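Local coordinates for protein acyl-coenzyme A oxidase 3 (Yarrowia lipolytica, PDB 5YS9) that oxidises acyl-CoA substrates of different chain lengths to trans-2-enoyl-CoA with FAD as cofactor, passing electrons to oxygen to give hydrogen peroxide in peroxisomal fatty acid beta-oxidation, at residues K39-F44 and A631-A636; P66-S71 and A90-H95; A215-D220 and G225-V230; A409-F414 and K560-A565; V530-G535 and E544-Q549. All blocks are in the same frame, centred on the assembly; numbering follows the deposited sequence.

Contact 1: K39-F44 and A631-A636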
# COMPACT_ATOMS: atom_id res chain seq x y z
N LYS A 39 -23.69 17.86 14.91
CA LYS A 39 -23.14 18.04 16.26
C LYS A 39 -23.31 16.79 17.14
O LYS A 39 -22.38 16.38 17.85
CB LYS A 39 -23.73 19.32 16.89
CG LYS A 39 -23.88 19.38 18.41
CD LYS A 39 -25.27 19.87 18.84
CE LYS A 39 -25.57 19.59 20.32
NZ LYS A 39 -24.81 20.46 21.27
N ASP A 40 -24.47 16.15 17.08
CA ASP A 40 -24.67 14.96 17.93
C ASP A 40 -23.88 13.73 17.46
O ASP A 40 -23.54 12.87 18.28
CB ASP A 40 -26.15 14.61 18.05
CG ASP A 40 -26.95 15.66 18.79
OD1 ASP A 40 -26.39 16.45 19.59
OD2 ASP A 40 -28.18 15.68 18.56
N MET A 41 -23.60 13.64 16.16
CA MET A 41 -22.74 12.58 15.66
C MET A 41 -21.27 12.83 16.08
O MET A 41 -20.57 11.90 16.45
CB MET A 41 -22.90 12.49 14.14
CG MET A 41 -22.34 11.22 13.52
SD MET A 41 -23.13 9.78 14.22
CE MET A 41 -24.33 9.38 12.96
N THR A 42 -20.84 14.08 16.07
CA THR A 42 -19.54 14.47 16.54
C THR A 42 -19.37 14.19 18.04
O THR A 42 -18.29 13.73 18.46
CB THR A 42 -19.25 15.95 16.25
OG1 THR A 42 -19.61 16.24 14.89
CG2 THR A 42 -17.81 16.25 16.43
N GLU A 43 -20.42 14.44 18.83
CA GLU A 43 -20.44 14.05 20.28
C GLU A 43 -20.31 12.54 20.53
O GLU A 43 -19.57 12.10 21.43
CB GLU A 43 -21.67 14.59 21.02
CG GLU A 43 -21.49 16.02 21.53
CD GLU A 43 -22.79 16.68 21.93
OE1 GLU A 43 -22.89 17.92 21.76
OE2 GLU A 43 -23.71 15.94 22.38
N PHE A 44 -21.00 11.73 19.73
CA PHE A 44 -20.79 10.31 19.83
C PHE A 44 -19.33 9.88 19.52
O PHE A 44 -18.78 9.07 20.23
CB PHE A 44 -21.76 9.55 18.93
CG PHE A 44 -21.54 8.06 18.94
CD1 PHE A 44 -21.85 7.32 20.07
CD2 PHE A 44 -20.95 7.42 17.86
CE1 PHE A 44 -21.62 5.96 20.09
CE2 PHE A 44 -20.73 6.06 17.88
CZ PHE A 44 -21.06 5.33 19.00
N ALA A 631 -22.97 12.59 3.64
CA ALA A 631 -22.47 13.90 4.00
C ALA A 631 -22.51 14.14 5.49
O ALA A 631 -21.65 14.79 6.02
CB ALA A 631 -23.24 14.97 3.26
N GLY A 632 -23.56 13.67 6.16
CA GLY A 632 -23.62 13.77 7.60
C GLY A 632 -22.57 12.97 8.36
O GLY A 632 -21.93 13.48 9.25
N TYR A 633 -22.36 11.73 7.97
CA TYR A 633 -21.34 10.92 8.61
C TYR A 633 -19.93 11.54 8.49
O TYR A 633 -19.15 11.49 9.45
CB TYR A 633 -21.32 9.54 7.99
CG TYR A 633 -22.52 8.65 8.23
CD1 TYR A 633 -22.87 8.27 9.51
CD2 TYR A 633 -23.25 8.12 7.17
CE1 TYR A 633 -23.94 7.40 9.75
CE2 TYR A 633 -24.30 7.26 7.39
CZ TYR A 633 -24.64 6.91 8.70
OH TYR A 633 -25.67 6.07 8.93
N THR A 634 -19.61 12.11 7.32
CA THR A 634 -18.26 12.65 7.03
C THR A 634 -18.07 14.05 7.60
O THR A 634 -17.00 14.36 8.14
CB THR A 634 -17.97 12.66 5.54
OG1 THR A 634 -19.08 13.23 4.86
CG2 THR A 634 -17.80 11.29 5.05
N ASP A 635 -19.11 14.88 7.51
CA ASP A 635 -19.08 16.21 8.15
C ASP A 635 -19.01 16.09 9.64
O ASP A 635 -18.49 17.02 10.26
CB ASP A 635 -20.28 17.08 7.81
CG ASP A 635 -20.22 17.66 6.39
OD1 ASP A 635 -19.14 17.66 5.73
OD2 ASP A 635 -21.28 18.12 5.95
N ALA A 636 -19.53 14.98 10.21
CA ALA A 636 -19.42 14.72 11.66
C ALA A 636 -18.00 14.70 12.26
O ALA A 636 -17.83 15.02 13.48
CB ALA A 636 -20.15 13.45 12.06

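Contact 2: P66-S71 and A90-H95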
# COMPACT_ATOMS: atom_id res chain seq x y z
N PRO A 66 0.98 29.89 12.07
CA PRO A 66 1.63 30.12 10.79
C PRO A 66 2.83 29.21 10.52
O PRO A 66 3.00 28.77 9.41
CB PRO A 66 2.06 31.58 10.88
CG PRO A 66 1.16 32.17 11.88
CD PRO A 66 1.01 31.09 12.90
N VAL A 67 3.64 28.95 11.53
CA VAL A 67 4.78 28.08 11.36
C VAL A 67 4.36 26.63 11.07
O VAL A 67 5.02 25.94 10.33
CB VAL A 67 5.83 28.26 12.48
CG1 VAL A 67 5.19 28.72 13.76
CG2 VAL A 67 6.69 27.04 12.67
N LEU A 68 3.27 26.19 11.67
CA LEU A 68 2.71 24.87 11.42
C LEU A 68 2.13 24.56 10.04
O LEU A 68 2.00 23.41 9.69
CB LEU A 68 1.70 24.50 12.50
CG LEU A 68 2.23 24.52 13.92
CD1 LEU A 68 1.23 23.91 14.87
CD2 LEU A 68 3.58 23.84 14.02
N ASN A 69 1.86 25.57 9.24
CA ASN A 69 1.06 25.39 8.05
C ASN A 69 1.61 24.29 7.14
O ASN A 69 2.76 24.28 6.77
CB ASN A 69 1.06 26.73 7.33
CG ASN A 69 0.30 26.72 6.05
OD1 ASN A 69 -0.91 26.70 6.04
ND2 ASN A 69 1.01 26.78 4.95
N VAL A 70 0.73 23.38 6.75
CA VAL A 70 1.11 22.20 6.00
C VAL A 70 0.86 22.38 4.53
O VAL A 70 1.32 21.58 3.73
CB VAL A 70 0.42 20.93 6.54
CG1 VAL A 70 0.97 20.63 7.93
CG2 VAL A 70 -1.10 21.07 6.55
N SER A 71 0.20 23.46 4.15
CA SER A 71 -0.22 23.66 2.74
C SER A 71 0.88 23.34 1.65
O SER A 71 0.57 22.77 0.61
CB SER A 71 -0.78 25.05 2.56
OG SER A 71 -0.58 25.43 1.21
N ALA A 90 9.58 24.33 18.09
CA ALA A 90 9.71 25.56 18.86
C ALA A 90 8.34 26.22 19.08
O ALA A 90 8.05 26.66 20.20
CB ALA A 90 10.67 26.50 18.17
N ALA A 91 7.53 26.28 18.01
CA ALA A 91 6.14 26.74 18.10
C ALA A 91 5.31 25.87 19.02
O ALA A 91 4.72 26.38 19.93
CB ALA A 91 5.48 26.82 16.74
N LEU A 92 5.27 24.55 18.82
CA LEU A 92 4.44 23.67 19.71
C LEU A 92 4.84 23.80 21.17
O LEU A 92 4.00 23.67 22.09
CB LEU A 92 4.59 22.21 19.29
CG LEU A 92 3.95 21.86 17.93
CD1 LEU A 92 4.32 20.47 17.41
CD2 LEU A 92 2.44 22.03 17.99
N SER A 93 6.13 24.05 21.38
CA SER A 93 6.72 24.23 22.68
C SER A 93 6.08 25.30 23.56
O SER A 93 6.14 25.20 24.78
CB SER A 93 8.23 24.43 22.58
OG SER A 93 8.63 25.63 23.13
N GLY A 94 5.44 26.29 22.95
CA GLY A 94 4.63 27.26 23.67
C GLY A 94 3.45 26.69 24.47
O GLY A 94 3.01 27.31 25.43
N HIS A 95 2.94 25.53 24.10
CA HIS A 95 1.78 24.97 24.78
C HIS A 95 2.20 24.05 25.96
O HIS A 95 1.38 23.59 26.72
CB HIS A 95 0.86 24.23 23.77
CG HIS A 95 0.48 25.05 22.56
ND1 HIS A 95 -0.45 26.07 22.60
CD2 HIS A 95 0.87 24.97 21.26
CE1 HIS A 95 -0.59 26.59 21.39
NE2 HIS A 95 0.21 25.95 20.57

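Contact 3: A215-D220 and G225-V230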
# COMPACT_ATOMS: atom_id res chain seq x y z
N ALA A 215 20.91 -1.71 27.17
CA ALA A 215 22.08 -2.59 27.15
C ALA A 215 21.97 -3.75 28.14
O ALA A 215 21.29 -3.65 29.14
CB ALA A 215 23.34 -1.79 27.42
N ARG A 216 22.67 -4.84 27.85
CA ARG A 216 22.74 -5.96 28.77
C ARG A 216 23.55 -5.56 29.98
O ARG A 216 24.65 -5.07 29.85
CB ARG A 216 23.42 -7.15 28.12
CG ARG A 216 23.12 -7.36 26.66
CD ARG A 216 23.25 -8.83 26.32
NE ARG A 216 22.40 -9.63 27.18
CZ ARG A 216 21.20 -10.07 26.84
NH1 ARG A 216 20.50 -10.77 27.69
NH2 ARG A 216 20.71 -9.81 25.65
N LEU A 217 23.01 -5.79 31.16
CA LEU A 217 23.72 -5.41 32.35
C LEU A 217 24.63 -6.55 32.77
O LEU A 217 24.18 -7.65 33.01
CB LEU A 217 22.75 -5.06 33.47
CG LEU A 217 23.31 -4.82 34.87
CD1 LEU A 217 24.06 -3.51 34.95
CD2 LEU A 217 22.18 -4.84 35.87
N LEU A 218 25.91 -6.26 32.83
CA LEU A 218 26.88 -7.26 33.18
C LEU A 218 27.62 -6.84 34.43
O LEU A 218 28.29 -5.83 34.45
CB LEU A 218 27.88 -7.44 32.04
CG LEU A 218 27.32 -7.67 30.64
CD1 LEU A 218 28.43 -7.77 29.62
CD2 LEU A 218 26.48 -8.93 30.59
N VAL A 219 27.49 -7.64 35.47
CA VAL A 219 28.24 -7.42 36.69
C VAL A 219 28.98 -8.68 37.06
O VAL A 219 28.37 -9.72 37.26
CB VAL A 219 27.31 -7.01 37.84
CG1 VAL A 219 28.10 -6.39 38.96
CG2 VAL A 219 26.27 -6.04 37.35
N ASP A 220 30.29 -8.60 37.13
CA ASP A 220 31.11 -9.71 37.57
C ASP A 220 30.81 -10.98 36.82
O ASP A 220 30.70 -12.04 37.41
CB ASP A 220 30.99 -9.91 39.07
CG ASP A 220 31.90 -8.99 39.82
OD1 ASP A 220 33.11 -9.01 39.53
OD2 ASP A 220 31.42 -8.24 40.69
N GLY A 225 20.35 -9.33 31.91
CA GLY A 225 19.36 -8.86 30.93
C GLY A 225 19.44 -7.36 30.65
O GLY A 225 20.27 -6.63 31.23
N VAL A 226 18.54 -6.91 29.78
CA VAL A 226 18.57 -5.59 29.20
C VAL A 226 17.97 -4.56 30.16
O VAL A 226 16.87 -4.75 30.64
CB VAL A 226 17.81 -5.60 27.85
CG1 VAL A 226 17.64 -4.19 27.28
CG2 VAL A 226 18.51 -6.52 26.85
N LYS A 227 18.71 -3.48 30.45
CA LYS A 227 18.20 -2.37 31.26
C LYS A 227 18.50 -1.10 30.53
O LYS A 227 19.04 -1.14 29.43
CB LYS A 227 18.89 -2.31 32.64
CG LYS A 227 19.04 -3.63 33.39
CD LYS A 227 17.69 -4.25 33.73
CE LYS A 227 17.90 -5.71 34.08
NZ LYS A 227 16.62 -6.40 34.35
N ILE A 228 18.24 0.01 31.18
CA ILE A 228 18.20 1.31 30.57
C ILE A 228 19.20 2.21 31.28
O ILE A 228 19.13 2.34 32.51
CB ILE A 228 16.78 1.95 30.65
CG1 ILE A 228 15.70 0.94 30.28
CG2 ILE A 228 16.69 3.13 29.72
CD1 ILE A 228 14.27 1.50 30.29
N PHE A 229 20.06 2.87 30.48
CA PHE A 229 21.15 3.76 30.99
C PHE A 229 21.10 5.09 30.24
O PHE A 229 20.91 5.12 29.00
CB PHE A 229 22.55 3.11 30.79
CG PHE A 229 22.65 1.71 31.35
CD1 PHE A 229 22.12 0.63 30.65
CD2 PHE A 229 23.26 1.48 32.58
CE1 PHE A 229 22.18 -0.66 31.16
CE2 PHE A 229 23.34 0.18 33.10
CZ PHE A 229 22.79 -0.89 32.39
N VAL A 230 21.30 6.20 30.96
CA VAL A 230 21.38 7.51 30.30
C VAL A 230 22.81 7.69 29.86
O VAL A 230 23.73 7.62 30.68
CB VAL A 230 20.95 8.71 31.20
CG1 VAL A 230 20.86 9.97 30.35
CG2 VAL A 230 19.61 8.46 31.84

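Contact 4: A409-F414 and K560-A565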
# COMPACT_ATOMS: atom_id res chain seq x y z
N ALA A 409 -3.04 -5.95 21.65
CA ALA A 409 -2.10 -6.25 20.60
C ALA A 409 -2.81 -6.43 19.28
O ALA A 409 -2.38 -5.88 18.29
CB ALA A 409 -1.31 -7.50 20.95
N GLY A 410 -3.92 -7.15 19.28
CA GLY A 410 -4.64 -7.36 18.03
C GLY A 410 -5.26 -6.11 17.45
O GLY A 410 -5.18 -5.86 16.25
N LEU A 411 -5.87 -5.32 18.31
CA LEU A 411 -6.46 -4.06 17.90
C LEU A 411 -5.43 -3.10 17.29
O LEU A 411 -5.69 -2.51 16.25
CB LEU A 411 -7.12 -3.39 19.09
CG LEU A 411 -8.65 -3.45 19.31
CD1 LEU A 411 -9.43 -4.41 18.49
CD2 LEU A 411 -8.94 -3.70 20.78
N LYS A 412 -4.28 -2.93 17.94
CA LYS A 412 -3.18 -2.17 17.36
C LYS A 412 -2.81 -2.72 15.97
O LYS A 412 -2.75 -1.95 15.02
CB LYS A 412 -1.93 -2.17 18.26
CG LYS A 412 -0.83 -1.27 17.72
CD LYS A 412 0.15 -1.99 16.81
CE LYS A 412 1.24 -1.05 16.36
NZ LYS A 412 2.23 -1.75 15.50
N ALA A 413 -2.60 -4.04 15.86
CA ALA A 413 -2.16 -4.64 14.60
C ALA A 413 -3.12 -4.34 13.49
O ALA A 413 -2.73 -3.74 12.49
CB ALA A 413 -1.96 -6.13 14.72
N PHE A 414 -4.39 -4.70 13.70
CA PHE A 414 -5.41 -4.62 12.66
C PHE A 414 -5.91 -3.22 12.31
O PHE A 414 -6.22 -2.96 11.14
CB PHE A 414 -6.56 -5.61 12.94
CG PHE A 414 -6.16 -7.04 12.68
CD1 PHE A 414 -6.04 -7.50 11.38
CD2 PHE A 414 -5.81 -7.89 13.74
CE1 PHE A 414 -5.63 -8.80 11.12
CE2 PHE A 414 -5.40 -9.20 13.50
CZ PHE A 414 -5.30 -9.66 12.19
N LYS A 560 -14.19 -9.60 15.96
CA LYS A 560 -15.29 -9.75 16.87
C LYS A 560 -15.24 -8.64 17.91
O LYS A 560 -16.26 -8.07 18.22
CB LYS A 560 -15.24 -11.14 17.50
CG LYS A 560 -16.14 -11.33 18.70
CD LYS A 560 -15.34 -11.40 19.98
CE LYS A 560 -15.72 -10.29 20.92
NZ LYS A 560 -14.57 -9.87 21.76
N HIS A 561 -14.06 -8.32 18.41
CA HIS A 561 -13.96 -7.18 19.34
C HIS A 561 -14.39 -5.80 18.75
O HIS A 561 -15.07 -5.02 19.43
CB HIS A 561 -12.58 -7.12 20.05
CG HIS A 561 -12.63 -6.37 21.34
ND1 HIS A 561 -13.41 -6.78 22.41
CD2 HIS A 561 -12.06 -5.20 21.72
CE1 HIS A 561 -13.30 -5.90 23.39
NE2 HIS A 561 -12.48 -4.94 23.00
N LEU A 562 -14.01 -5.50 17.51
CA LEU A 562 -14.48 -4.29 16.77
C LEU A 562 -16.00 -4.22 16.65
O LEU A 562 -16.58 -3.19 16.85
CB LEU A 562 -13.88 -4.24 15.34
CG LEU A 562 -12.38 -3.88 15.25
CD1 LEU A 562 -11.72 -4.44 14.02
CD2 LEU A 562 -12.23 -2.37 15.32
N VAL A 563 -16.61 -5.35 16.30
CA VAL A 563 -18.07 -5.50 16.21
C VAL A 563 -18.72 -5.21 17.58
O VAL A 563 -19.64 -4.42 17.72
CB VAL A 563 -18.41 -6.94 15.75
CG1 VAL A 563 -19.90 -7.26 15.89
CG2 VAL A 563 -17.92 -7.19 14.32
N THR A 564 -18.22 -5.88 18.60
CA THR A 564 -18.75 -5.74 19.94
C THR A 564 -18.63 -4.31 20.44
O THR A 564 -19.62 -3.73 20.88
CB THR A 564 -18.08 -6.77 20.85
OG1 THR A 564 -18.73 -8.00 20.56
CG2 THR A 564 -18.25 -6.48 22.29
N ALA A 565 -17.45 -3.73 20.31
CA ALA A 565 -17.24 -2.37 20.79
C ALA A 565 -18.11 -1.34 20.07
O ALA A 565 -18.61 -0.41 20.72
CB ALA A 565 -15.78 -1.99 20.71

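Contact 5: V530-G535 and E544-Q549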
# COMPACT_ATOMS: atom_id res chain seq x y z
N VAL A 530 -3.20 -29.46 22.35
CA VAL A 530 -3.27 -30.58 23.28
C VAL A 530 -2.90 -31.93 22.60
O VAL A 530 -2.15 -32.70 23.18
CB VAL A 530 -4.63 -30.63 24.04
CG1 VAL A 530 -4.75 -31.86 24.92
CG2 VAL A 530 -4.81 -29.39 24.92
N GLU A 531 -3.41 -32.22 21.39
CA GLU A 531 -3.00 -33.45 20.70
C GLU A 531 -1.48 -33.42 20.44
O GLU A 531 -0.81 -34.46 20.54
CB GLU A 531 -3.72 -33.65 19.35
CG GLU A 531 -5.20 -34.01 19.39
CD GLU A 531 -5.87 -33.86 18.00
OE1 GLU A 531 -7.00 -33.30 17.91
OE2 GLU A 531 -5.25 -34.29 16.98
N LEU A 532 -0.96 -32.25 20.10
CA LEU A 532 0.43 -32.14 19.66
C LEU A 532 1.42 -32.21 20.81
O LEU A 532 2.52 -32.75 20.63
CB LEU A 532 0.65 -30.88 18.81
CG LEU A 532 0.16 -30.95 17.36
CD1 LEU A 532 0.16 -29.54 16.81
CD2 LEU A 532 1.00 -31.86 16.47
N THR A 533 1.09 -31.62 21.95
CA THR A 533 1.89 -31.78 23.16
C THR A 533 1.87 -33.20 23.76
O THR A 533 2.89 -33.71 24.19
CB THR A 533 1.56 -30.73 24.23
OG1 THR A 533 0.20 -30.86 24.65
CG2 THR A 533 1.76 -29.35 23.67
N LYS A 534 0.70 -33.81 23.78
CA LYS A 534 0.53 -35.18 24.27
C LYS A 534 1.33 -36.08 23.38
O LYS A 534 1.91 -37.06 23.81
CB LYS A 534 -0.93 -35.60 24.25
CG LYS A 534 -1.67 -35.32 25.54
CD LYS A 534 -3.13 -35.73 25.43
CE LYS A 534 -3.94 -35.19 26.58
NZ LYS A 534 -5.40 -35.25 26.30
N GLY A 535 1.35 -35.70 22.11
CA GLY A 535 2.07 -36.37 21.05
C GLY A 535 3.56 -36.17 21.24
O GLY A 535 4.34 -36.71 20.48
N GLU A 544 4.45 -23.30 17.03
CA GLU A 544 5.06 -23.16 15.69
C GLU A 544 4.28 -23.96 14.63
O GLU A 544 3.95 -23.44 13.55
CB GLU A 544 6.53 -23.61 15.67
CG GLU A 544 7.45 -22.95 16.70
CD GLU A 544 8.30 -21.84 16.11
OE1 GLU A 544 9.32 -22.19 15.43
OE2 GLU A 544 7.92 -20.66 16.35
N GLU A 545 3.99 -25.22 14.93
CA GLU A 545 3.09 -26.03 14.09
C GLU A 545 1.74 -25.39 13.83
O GLU A 545 1.11 -25.73 12.83
CB GLU A 545 2.82 -27.43 14.71
CG GLU A 545 3.90 -28.48 14.47
CD GLU A 545 4.20 -28.67 12.99
OE1 GLU A 545 3.26 -28.56 12.16
OE2 GLU A 545 5.38 -28.92 12.67
N LEU A 546 1.28 -24.53 14.75
CA LEU A 546 -0.02 -23.86 14.67
C LEU A 546 0.07 -22.35 14.40
O LEU A 546 -0.76 -21.56 14.90
CB LEU A 546 -0.78 -24.11 15.98
CG LEU A 546 -1.11 -25.59 16.24
CD1 LEU A 546 -1.52 -25.81 17.69
CD2 LEU A 546 -2.19 -26.04 15.27
N SER A 547 1.05 -21.96 13.59
CA SER A 547 1.28 -20.57 13.25
C SER A 547 0.14 -19.92 12.49
O SER A 547 -0.25 -18.79 12.83
CB SER A 547 2.56 -20.44 12.47
OG SER A 547 3.62 -20.70 13.35
N GLN A 548 -0.41 -20.62 11.49
CA GLN A 548 -1.57 -20.15 10.74
C GLN A 548 -2.79 -20.05 11.69
O GLN A 548 -3.50 -19.04 11.68
CB GLN A 548 -1.85 -21.05 9.52
CG GLN A 548 -3.18 -20.82 8.77
CD GLN A 548 -3.31 -19.43 8.12
OE1 GLN A 548 -2.41 -18.58 8.20
NE2 GLN A 548 -4.45 -19.20 7.46
N GLN A 549 -2.99 -21.06 12.54
CA GLN A 549 -4.13 -21.06 13.46
C GLN A 549 -3.99 -19.92 14.48
O GLN A 549 -4.94 -19.21 14.73
CB GLN A 549 -4.28 -22.42 14.17
CG GLN A 549 -4.69 -23.59 13.28
CD GLN A 549 -3.58 -24.15 12.42
OE1 GLN A 549 -2.42 -23.80 12.56
NE2 GLN A 549 -3.94 -25.03 11.49

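Contact 1: K39-F44 and A631-A636
M41 is the first residue of 39-44 to meet 631-636, and it touches twice. Its CG, anti to the backbone N (chi1 -166°), lies against the methyl of A636, with M41 CG 3.4 Å from A636 CB. The chain then bends at both following torsions, which carries the terminal methyl round to the aromatic ring: M41 CE is 3.8 Å from Y633 CE1 and approaches the ring obliquely. One residue on, T42 adds the polar link. T42 OG1 donates to A636 O over 2.6 Å, in the carbonyl plane and on a lone pair, with a C=O...OG1 angle of 123°. I38 O, one turn back in the same helix, is a second acceptor for that one proton. A valine at T42 would probably leave A636 O without this donor, keeping just the apolar touches of M41 between the two segments. Y633 has its phenol hydroxyl fixed elsewhere, on Y581 O. The contact ties the N-terminal domain to the C-terminal helical region: helix 38-46 meets helix 630-635, helix 579-596 packs on M41 and Y633 through L582 and L585, helix 349-385 brings Y363 to M41 and A636, and V52 of helix 49-63 lies against T42.

Contact 2: P66-S71 and A90-H95
V67 and A91 meet methyl to methyl, V67 CG1 standing 3.5 Å from A91 CB. Beside them L68 splits its two branches between neighbours on the helix: L68 CD1 reaches L92 CD2 at 3.8 Å, the two leucines crossing at a slant, while L68 CD2 is more loosely set against A91 CB at 4.5 Å. The CB of L92 does not aim at the other segment; its first torsion, with CG anti to the carbonyl carbon (chi1 -69°), is what brings CD2 round to L68. This is plain apolar packing within the helical N-terminal domain of the acyl-CoA oxidase fold: the link leaving helix 49-63 folds back onto the last turns of helix 78-92, the very helix it leads to. A second layer places these groups. L62 of helix 49-63 touches both L68 and L92, A87 and R88 of helix 78-92 lie against V67 and L68, and H111 of helix 101-111 packs on L92. Past A91 the chain keeps turning, G94 N bonding A91 O and H95 N bonding L92 O, and here F684 of the second subunit packs on A90 and S93.

Contact 3: A215-D220 and G225-V230
A215 and K227 form an antiparallel hydrogen-bonded pair, A215 N to K227 O at 3.0 Å and K227 N to A215 O at 2.9 Å, next to the non-hydrogen-bonded pair R216 and V226, while the short strand axes run at 105° to each other, strongly twisted and splayed, far from the antiparallel 180°. A third bond, L217 N to G225 O at 2.9 Å, comes from above the carbonyl plane of G225. A215 O is shared, since V226 CA also points its hydrogen at it, 3.3 Å away. On the face carrying R216 and V226, the arginine chain bends at chi3 (56°) and V226 CG2 lies over one face of the guanidinium, 4.1 Å from R216 NH2. The arginine NE also forms a salt bridge with D223, and NH2 bonds the carbonyls of L174 and A172. On the face carrying A215 and K227, the F229 ring is met at its edge, near its plane, by A215 O, 3.7 Å from F229 CE1, and by L217 CD1, 3.9 Å from F229 CZ. L217 stands at about a right angle to F229. Exchanging F229 for an alanine would probably open a gap beside A215 and L217 and leave F187 without its edge-to-face partner. The contact belongs to the hairpin of strands 210-219 and 222-232 in the beta-sheet middle domain, where the side chain of V226 is about 10 Å from a bound FAD; strand 177-181 pairs with 210-219 and sets A178 against A215 and F229.

Contact 4: A409-F414 and K560-A565
From 409-414 L411 alone makes contact, and its touches are apolar. One methyl, L411 CD2, comes up to the edge of the H561 imidazole near the ring plane, 3.6 Å from H561 CD2, with the leucine and histidine side chains at about a right angle. The other methyl turns to L562, L411 CD1 lying a looser 4.4 Å from L562 CG. The two branches thus straddle neighbouring residues of the facing helix. L411 is modelled with torsions far from staggered (chi1 -101°, chi2 13°), so the exact placing of its methyls is doubtful. H561, by contrast, extends with CG anti to the backbone N (chi1 -157°), which aims its ring at 409-414. Among polar interactions, K560 NZ approaches the imidazole in its plane and makes a weak bond to H561 ND1 over 3.4 Å, within 560-565. K412 NZ is held beyond the contact, by the carbonyls of Q451, W454 and G456 and by N458 OD1. Around this lies the packed core of the C-terminal helical region, where helix 391-428 faces helix 547-573. Helix 349-385 fills in beside them, S372 against L411 and F361 and A368 against L562, while I310 of helix 300-330 also packs on L411. Farther along helix 391-428, Q428 lines an FAD pocket, so the helix runs from this core to the cofactor.

Contact 5: V530-G535 and E544-Q549
L532 and L546 reach toward each other tip to tip, and a single methyl of L532 does all the touching. L532 CD1 is 4.2 Å from L546 CD1, and the same atom lies 4.0 Å from E545 CB. Against E545 the leucine stands at about a right angle, so that it meets the root of the glutamate and not its carboxylate. Because L532 CD1 touches the glutamate at CB, this contact too is aliphatic. L532 holds CG anti to the carbonyl carbon (chi1 -78°), which points the branched end at the other segment. These are light contacts, partly open to solvent on the L532 and E545 side, with L546 the buried member. L546 sits at a break in the helix, in the N-cap position ahead of helix 547-573 and just after helix 539-545. S547 bridges the break by gripping E544 O twice, S547 OG at 2.8 Å and the backbone S547 N at 3.3 Å, both from the same face of that carbonyl plane. The hydroxyl comes in tilted 22° from the plane. The second subunit abuts 544-549: its Y348, an FAD-pocket residue, packs on E544, its Y350 on S547, its R353 on Q548 and its T616 on Q549. L537, in the link between the helices, packs on both L532 and E545, and K528 and F529 of helix 507-534 lie against L546. The contact thus closes the turn by which helix 507-534 leads through helix 539-545 into helix 547-573.

Overall arrangement
Contact 1 joins an early N-terminal helix to the C-terminal helical region: the other four are nested inside the long loop it closes. Within that loop contact 2 comes first, in the N-terminal helices, then contact 3 in the beta-sheet middle domain, then contact 4, with contact 5 nested within it. Contacts 4 and 5 share helix 547-573, their centres about 25 Å apart, while contacts 1 and 4 approach to about 6 Å at their nearest atoms. Contact 3 lies far from contact 1, centres about 51 Å apart across the chain's centre. Contacts 2 and 5, with centres about 54 Å apart, both touch the second subunit, so the dimer interface reaches opposite sides of the chain.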